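Sesquisabinene B synthase 2 (Santalum album, PDB 6A2A) probably catalyses the magnesium- or manganese-dependent cyclisation of farnesyl diphosphate to the sesquiterpene sesquisabinene B. Local coordinates at residues R221-A224 and R225-I228; Q552-S555 and V556-P560; D386-K389 and S390-K393. All blocks are in the same frame, centred on the assembly; numbering follows the deposited sequence.

Overall arrangement
All three contacts are local, each within one helix or, in contact 2, at its C-terminal end, in a largely helical chain. Contacts 1 and 2 are neighbours in space, their centres 11 Å apart, although the helices that carry them, 220-232 and 546-558, lie far apart in sequence. They meet where Tyr222 CD2 packs on Val556 CG2 at 3.5 Å. Contact 3, on helix 377-400, is separate: its centre is 36 Å from that of contact 1 and 35 Å from that of contact 2. It alone lies beside the magnesium site, the side chain of Tyr391 coming within about 4 Å of that of Asp316 and about 5 Å of that of Glu394.

Contact 1: R221-A224 and R225-I228; sequences RYEA and RWFI
Two flat groups on adjacent turns of helix 220-232, the carboxylate of Glu223 and the indole of Trp226, lie side by side and point the same way, an i, i+3 side-chain pair of an alpha-helix. Their planes are 33° apart, and Glu223 OE2 comes obliquely to the six-membered ring, 3.5 Å from Trp226 CE3 and 3.8 Å from Trp226 CZ3. His209 stacks on the indole. The Tyr222 ring is met edge-to-face by Phe535 and at an intermediate tilt by Phe534, while its hydroxyl bonds to Met287 O.

The placement of the carboxylate follows from the torsions: CG of Glu223 is anti to the backbone N (chi1 -175°), and the chain then bends at chi2 (60°), bringing OE2 back towards the next turn. The i to i+4 backbone bonds beneath are uneven. Phe227 N donates to Glu223 O at 2.8 Å and Ile228 N to Ala224 O at 2.9 Å, whereas the preceding bonds, Trp226 N to Tyr222 O (3.3 Å) and Arg225 N to Arg221 O (3.4 Å), are weak. Ala224 O is also packed by the Ile228 side chain, whose CG1 lies 3.2 Å from it.

Both carboxylate oxygens have partners beyond this helix: OE2 forms a salt bridge with Arg90 NE, and OE1 a hydrogen bond with His209 NE2. Replacing Glu223 by an alanine would probably strand the charge of Arg90 without its mate and free His209 to turn on the indole, since one carboxylate serves both. The chemistry implies a buried, probably ionised acid, its charge balanced by Arg90 of helix 78-90 and its position fixed by bonds to two different groups, so that the contact joins helix 220-232 to its surroundings through charge and stacking together.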
loop_
_atom_site.group_PDB
_atom_site.type_symbol
_atom_site.label_atom_id
_atom_site.label_comp_id
_atom_site.label_asym_id
_atom_site.label_seq_id
_atom_site.Cartn_x
_atom_site.Cartn_y
_atom_site.Cartn_z
ATOM N N ARG A 221 -23.587 11.437 4.781
ATOM C CA ARG A 221 -22.499 11.748 5.702
ATOM C C ARG A 221 -22.332 13.256 5.836
ATOM O O ARG A 221 -22.139 13.758 6.964
ATOM C CB ARG A 221 -21.173 11.118 5.272
ATOM C CG ARG A 221 -20.051 11.344 6.281
ATOM C CD ARG A 221 -20.391 10.722 7.629
ATOM N NE ARG A 221 -19.233 10.855 8.504
ATOM C CZ ARG A 221 -19.195 10.510 9.797
ATOM N NH1 ARG A 221 -20.259 9.942 10.381
ATOM N NH2 ARG A 221 -18.096 10.779 10.482
ATOM N N TYR A 222 -22.394 13.981 4.725
ATOM C CA TYR A 222 -22.244 15.427 4.779
ATOM C C TYR A 222 -23.497 16.060 5.391
ATOM O O TYR A 222 -23.365 17.080 6.068
ATOM C CB TYR A 222 -21.927 16.028 3.414
ATOM C CG TYR A 222 -20.584 15.608 2.890
ATOM C CD1 TYR A 222 -20.438 14.440 2.141
ATOM C CD2 TYR A 222 -19.443 16.350 3.130
ATOM C CE1 TYR A 222 -19.192 14.004 1.713
ATOM C CE2 TYR A 222 -18.200 15.930 2.688
ATOM C CZ TYR A 222 -18.072 14.754 1.972
ATOM O OH TYR A 222 -16.863 14.308 1.506
ATOM N N GLU A 223 -24.675 15.454 5.172
ATOM C CA GLU A 223 -25.899 15.943 5.832
ATOM C C GLU A 223 -25.779 15.754 7.349
ATOM O O GLU A 223 -26.285 16.621 8.111
ATOM C CB GLU A 223 -27.149 15.224 5.301
ATOM C CG GLU A 223 -28.455 15.775 5.877
ATOM C CD GLU A 223 -28.752 17.238 5.601
ATOM O OE1 GLU A 223 -28.045 17.935 4.798
ATOM O OE2 GLU A 223 -29.695 17.766 6.330
ATOM N N ALA A 224 -25.180 14.679 7.777
ATOM C CA ALA A 224 -25.069 14.392 9.217
ATOM C C ALA A 224 -24.297 15.526 9.910
ATOM O O ALA A 224 -24.702 15.994 11.002
ATOM C CB ALA A 224 -24.435 13.069 9.472
ATOM N N ARG A 225 -23.208 15.947 9.307
ATOM C CA ARG A 225 -22.416 16.988 9.957
ATOM C C ARG A 225 -23.160 18.325 10.007
ATOM O O ARG A 225 -23.020 19.066 11.006
ATOM C CB ARG A 225 -21.093 17.231 9.230
ATOM C CG ARG A 225 -20.182 18.209 9.959
ATOM C CD ARG A 225 -19.741 17.688 11.304
ATOM N NE ARG A 225 -19.069 18.772 12.069
ATOM C CZ ARG A 225 -19.682 19.681 12.832
ATOM N NH1 ARG A 225 -21.002 19.730 12.879
ATOM N NH2 ARG A 225 -18.965 20.514 13.590
ATOM N N TRP A 226 -23.873 18.683 8.949
ATOM C CA TRP A 226 -24.667 19.900 8.928
ATOM C C TRP A 226 -25.780 19.793 9.985
ATOM O O TRP A 226 -26.037 20.751 10.751
ATOM C CB TRP A 226 -25.282 20.126 7.556
ATOM C CG TRP A 226 -26.080 21.379 7.443
ATOM C CD1 TRP A 226 -25.594 22.634 7.191
ATOM C CD2 TRP A 226 -27.494 21.526 7.659
ATOM N NE1 TRP A 226 -26.624 23.535 7.159
ATOM C CE2 TRP A 226 -27.799 22.878 7.438
ATOM C CE3 TRP A 226 -28.536 20.644 7.962
ATOM C CZ2 TRP A 226 -29.102 23.367 7.545
ATOM C CZ3 TRP A 226 -29.829 21.131 8.060
ATOM C CH2 TRP A 226 -30.098 22.466 7.846
ATOM N N PHE A 227 -26.479 18.657 9.982
ATOM C CA PHE A 227 -27.665 18.520 10.843
ATOM C C PHE A 227 -27.265 18.406 12.326
ATOM O O PHE A 227 -28.110 18.747 13.183
ATOM C CB PHE A 227 -28.516 17.344 10.383
ATOM C CG PHE A 227 -29.806 17.255 11.132
ATOM C CD1 PHE A 227 -30.770 18.226 10.971
ATOM C CD2 PHE A 227 -29.980 16.287 12.097
ATOM C CE1 PHE A 227 -31.920 18.188 11.757
ATOM C CE2 PHE A 227 -31.152 16.209 12.820
ATOM C CZ PHE A 227 -32.112 17.174 12.654
ATOM N N ILE A 228 -26.093 17.917 12.655
ATOM C CA ILE A 228 -25.664 17.901 14.069
ATOM C C ILE A 228 -25.727 19.339 14.632
ATOM O O ILE A 228 -26.242 19.556 15.725
ATOM C CB ILE A 228 -24.283 17.259 14.230
ATOM C CG1 ILE A 228 -24.382 15.737 14.181
ATOM C CG2 ILE A 228 -23.604 17.722 15.509
ATOM C CD1 ILE A 228 -23.054 15.077 13.968
#

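Contact 2: Q552-S555 and V556-P560; sequences QGMS and VLIHP
The Met554 side chain reaches forward to Ile558 and His559 at the end of helix 546-558, where the backbone widens into a pi-type turn. The evidence for the widening lies in the bonding pattern. Gly553 O takes two donors, Leu557 N at 2.9 Å and Ile558 N at 3.2 Å, and Met554 O then accepts from His559 N, five residues on, at 2.9 Å. That last bond, running nearly straight out from the carbonyl, closes the helix; His559 is the first residue to leave helical phi/psi.

Packing is close on two faces of the turn: Val556 CG2 stands 3.5 Å from Gln552 O on one, and Ile558 CG1 approaches Gly553 O and the Met554 backbone on another. Met554 SD touches Ile558 CG1 at 4.0 Å, so an apolar patch runs from the thioether to the isoleucine. The outer side is looser. There the same sulfur meets the exposed imidazole of His559, with SD 4.3 Å from the ring centroid and 38° off its normal, an oblique sulfur-aromatic contact. Met554 reaches both partners because CG is anti to its carbonyl carbon (chi1 -75°) and the chain then bends at chi2 (-68°). Elsewhere on the helix end, beside Ser555, a water donates to Ser555 O and to His559 O, 2.7 Å from each, and thereby ties the last helical turn to the chain leaving it.

The side chains are shared among several neighbours. Helix 220-232 covers Gln552 and Val556, Trp39 touches both Met554 and Ile558, and helix 41-50 receives Ile558 against Phe43, Leu44 and Leu47. Helix 239-270 takes up carbonyls near the helix end: Gln257 NE2 bonds to Leu557 O, while Gln253 NE2 serves both Val556 O and His559 O.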
loop_
_atom_site.group_PDB
_atom_site.type_symbol
_atom_site.label_atom_id
_atom_site.label_comp_id
_atom_site.label_asym_id
_atom_site.label_seq_id
_atom_site.Cartn_x
_atom_site.Cartn_y
_atom_site.Cartn_z
ATOM N N GLN A 552 -16.164 21.804 3.248
ATOM C CA GLN A 552 -16.817 20.520 3.477
ATOM C C GLN A 552 -15.802 19.477 3.964
ATOM O O GLN A 552 -16.082 18.685 4.877
ATOM C CB GLN A 552 -17.466 20.044 2.162
ATOM C CG GLN A 552 -18.655 20.854 1.737
ATOM C CD GLN A 552 -19.789 20.931 2.734
ATOM O OE1 GLN A 552 -20.548 21.873 2.669
ATOM N NE2 GLN A 552 -19.985 19.923 3.585
ATOM N N GLY A 553 -14.612 19.428 3.339
ATOM C CA GLY A 553 -13.548 18.523 3.777
ATOM C C GLY A 553 -13.098 18.829 5.190
ATOM O O GLY A 553 -12.833 17.895 5.950
ATOM N N MET A 554 -13.058 20.116 5.568
ATOM C CA MET A 554 -12.584 20.501 6.921
ATOM C C MET A 554 -13.587 19.971 7.945
ATOM O O MET A 554 -13.219 19.400 8.960
ATOM C CB MET A 554 -12.482 22.025 7.087
ATOM C CG MET A 554 -11.284 22.658 6.394
ATOM S SD MET A 554 -9.722 22.160 7.187
ATOM C CE MET A 554 -8.582 23.347 6.469
ATOM N N SER A 555 -14.866 20.120 7.669
ATOM C CA SER A 555 -15.823 19.750 8.723
ATOM C C SER A 555 -16.047 18.240 8.766
ATOM O O SER A 555 -16.402 17.699 9.830
ATOM C CB SER A 555 -17.108 20.490 8.587
ATOM O OG SER A 555 -17.761 20.093 7.425
ATOM N N VAL A 556 -15.918 17.553 7.630
ATOM C CA VAL A 556 -16.270 16.144 7.613
ATOM C C VAL A 556 -15.068 15.236 7.820
ATOM O O VAL A 556 -15.207 14.264 8.505
ATOM C CB VAL A 556 -17.093 15.816 6.351
ATOM C CG1 VAL A 556 -17.310 14.330 6.175
ATOM C CG2 VAL A 556 -18.418 16.556 6.474
ATOM N N LEU A 557 -13.863 15.610 7.361
ATOM C CA LEU A 557 -12.745 14.712 7.410
ATOM C C LEU A 557 -11.665 15.167 8.403
ATOM O O LEU A 557 -11.010 14.303 9.051
ATOM C CB LEU A 557 -12.168 14.620 6.002
ATOM C CG LEU A 557 -10.920 13.768 5.854
ATOM C CD1 LEU A 557 -11.186 12.311 6.197
ATOM C CD2 LEU A 557 -10.375 13.872 4.436
ATOM N N ILE A 558 -11.423 16.473 8.462
ATOM C CA ILE A 558 -10.228 17.009 9.156
ATOM C C ILE A 558 -10.504 17.301 10.636
ATOM O O ILE A 558 -9.697 16.923 11.484
ATOM C CB ILE A 558 -9.727 18.298 8.497
ATOM C CG1 ILE A 558 -9.485 18.178 6.985
ATOM C CG2 ILE A 558 -8.487 18.812 9.230
ATOM C CD1 ILE A 558 -8.555 17.099 6.580
ATOM N N HIS A 559 -11.553 18.050 10.924
ATOM C CA HIS A 559 -11.779 18.595 12.303
ATOM C C HIS A 559 -12.780 17.736 13.056
ATOM O O HIS A 559 -13.935 17.664 12.632
ATOM C CB HIS A 559 -12.321 20.025 12.264
ATOM C CG HIS A 559 -11.344 21.047 11.801
ATOM N ND1 HIS A 559 -11.712 22.090 10.985
ATOM C CD2 HIS A 559 -10.014 21.176 11.995
ATOM C CE1 HIS A 559 -10.651 22.823 10.697
ATOM N NE2 HIS A 559 -9.597 22.279 11.291
ATOM N N PRO A 560 -12.379 17.169 14.197
ATOM C CA PRO A 560 -13.385 16.481 15.020
ATOM C C PRO A 560 -14.405 17.501 15.546
ATOM O O PRO A 560 -14.139 18.722 15.554
ATOM C CB PRO A 560 -12.615 15.794 16.166
ATOM C CG PRO A 560 -11.182 15.768 15.686
ATOM C CD PRO A 560 -11.032 16.963 14.767
HETATM O O HOH W 1 -16.092 19.115 12.093
#

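Contact 3: D386-K389 and S390-K393; sequences DQLK and SYTK
Ser390, Tyr391, Thr392 and Lys393 each donate their backbone N to the carbonyl four residues earlier, as in Lys393 N to Lys389 O at 3.1 Å, which marks 386-393 as regular alpha-helix. It belongs to helix 377-400 of the metal-binding domain of the terpene synthase family, and Glu394, a magnesium ligand, follows directly.

Gln387 and Tyr391 run side by side on successive turns. Gln387 NE2 gives a weak bond to Tyr391 OH, 3.0 Å long and bent to 126°, with the amide turned 77° from the ring. The amide is held from its other end as well, because Gln387 OE1 accepts from Asn421 ND2. Leu388 CD2 packs obliquely on the same ring, 3.8 Å from Tyr391 CD2, and Tyr319 of helix 299-321 meets it edge-to-face. These neighbours probably limit how the tyrosine ring can turn close to Asp316, another magnesium ligand, although no metal is bound in this chain.

Two hydroxyls fold back onto the helix. Ser390 OG, lying between its own backbone N and carbonyl carbon (chi1 82°), donates to Gln387 O at 2.7 Å; that oxygen also accepts Tyr391 N and lies over one face of the Tyr391 ring. Leu388 O is likewise gripped twice, by Thr392 N at 2.9 Å and Thr392 OG1 at 2.8 Å, which approach from opposite faces of the carbonyl plane.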
loop_
_atom_site.group_PDB
_atom_site.type_symbol
_atom_site.label_atom_id
_atom_site.label_comp_id
_atom_site.label_asym_id
_atom_site.label_seq_id
_atom_site.Cartn_x
_atom_site.Cartn_y
_atom_site.Cartn_z
ATOM N N ASP A 386 -14.444 -0.025 -21.772
ATOM C CA ASP A 386 -15.718 0.640 -22.133
ATOM C C ASP A 386 -15.589 2.163 -21.922
ATOM O O ASP A 386 -16.030 2.981 -22.753
ATOM C CB ASP A 386 -16.869 0.076 -21.318
ATOM C CG ASP A 386 -17.294 -1.318 -21.675
ATOM O OD1 ASP A 386 -16.918 -1.856 -22.764
ATOM O OD2 ASP A 386 -18.118 -1.897 -20.887
ATOM N N GLN A 387 -15.016 2.570 -20.791
ATOM C CA GLN A 387 -14.894 4.005 -20.467
ATOM C C GLN A 387 -13.984 4.730 -21.457
ATOM O O GLN A 387 -14.323 5.824 -21.987
ATOM C CB GLN A 387 -14.369 4.184 -19.050
ATOM C CG GLN A 387 -14.408 5.638 -18.653
ATOM C CD GLN A 387 -14.333 5.854 -17.176
ATOM O OE1 GLN A 387 -14.319 4.915 -16.405
ATOM N NE2 GLN A 387 -14.393 7.122 -16.798
ATOM N N LEU A 388 -12.859 4.140 -21.836
ATOM C CA LEU A 388 -11.996 4.875 -22.753
ATOM C C LEU A 388 -12.571 4.897 -24.185
ATOM O O LEU A 388 -12.305 5.837 -24.949
ATOM C CB LEU A 388 -10.604 4.225 -22.739
ATOM C CG LEU A 388 -9.869 4.242 -21.402
ATOM C CD1 LEU A 388 -8.471 3.724 -21.630
ATOM C CD2 LEU A 388 -9.856 5.612 -20.751
ATOM N N LYS A 389 -13.333 3.898 -24.531
ATOM C CA LYS A 389 -14.042 3.943 -25.798
ATOM C C LYS A 389 -15.045 5.098 -25.791
ATOM O O LYS A 389 -15.190 5.766 -26.792
ATOM C CB LYS A 389 -14.759 2.630 -26.055
ATOM C CG LYS A 389 -13.817 1.498 -26.451
ATOM C CD LYS A 389 -14.564 0.210 -26.653
ATOM C CE LYS A 389 -13.779 -0.925 -27.285
ATOM N NZ LYS A 389 -14.563 -2.181 -27.174
ATOM N N SER A 390 -15.650 5.390 -24.638
ATOM C CA SER A 390 -16.597 6.476 -24.588
ATOM C C SER A 390 -15.866 7.832 -24.673
ATOM O O SER A 390 -16.381 8.809 -25.243
ATOM C CB SER A 390 -17.512 6.327 -23.392
ATOM O OG SER A 390 -16.856 6.838 -22.210
ATOM N N TYR A 391 -14.659 7.934 -24.110
ATOM C CA TYR A 391 -13.863 9.157 -24.221
ATOM C C TYR A 391 -13.485 9.383 -25.687
ATOM O O TYR A 391 -13.503 10.501 -26.180
ATOM C CB TYR A 391 -12.563 9.028 -23.446
ATOM C CG TYR A 391 -12.665 9.157 -21.949
ATOM C CD1 TYR A 391 -13.863 9.390 -21.287
ATOM C CD2 TYR A 391 -11.547 8.960 -21.177
ATOM C CE1 TYR A 391 -13.912 9.528 -19.912
ATOM C CE2 TYR A 391 -11.585 9.087 -19.800
ATOM C CZ TYR A 391 -12.771 9.345 -19.155
ATOM O OH TYR A 391 -12.796 9.435 -17.793
ATOM N N THR A 392 -13.130 8.288 -26.313
ATOM C CA THR A 392 -12.731 8.367 -27.725
ATOM C C THR A 392 -13.883 8.874 -28.625
ATOM O O THR A 392 -13.668 9.737 -29.491
ATOM C CB THR A 392 -12.147 7.035 -28.182
ATOM O OG1 THR A 392 -11.030 6.757 -27.318
ATOM C CG2 THR A 392 -11.697 7.133 -29.630
ATOM N N LYS A 393 -15.090 8.377 -28.400
ATOM C CA LYS A 393 -16.277 8.829 -29.140
ATOM C C LYS A 393 -16.497 10.323 -28.952
ATOM O O LYS A 393 -16.748 11.038 -29.928
ATOM C CB LYS A 393 -17.458 7.948 -28.739
ATOM C CG LYS A 393 -18.762 8.234 -29.469
ATOM C CD LYS A 393 -19.816 7.172 -29.209
ATOM C CE LYS A 393 -20.200 6.395 -30.441
ATOM N NZ LYS A 393 -20.924 5.150 -30.088
#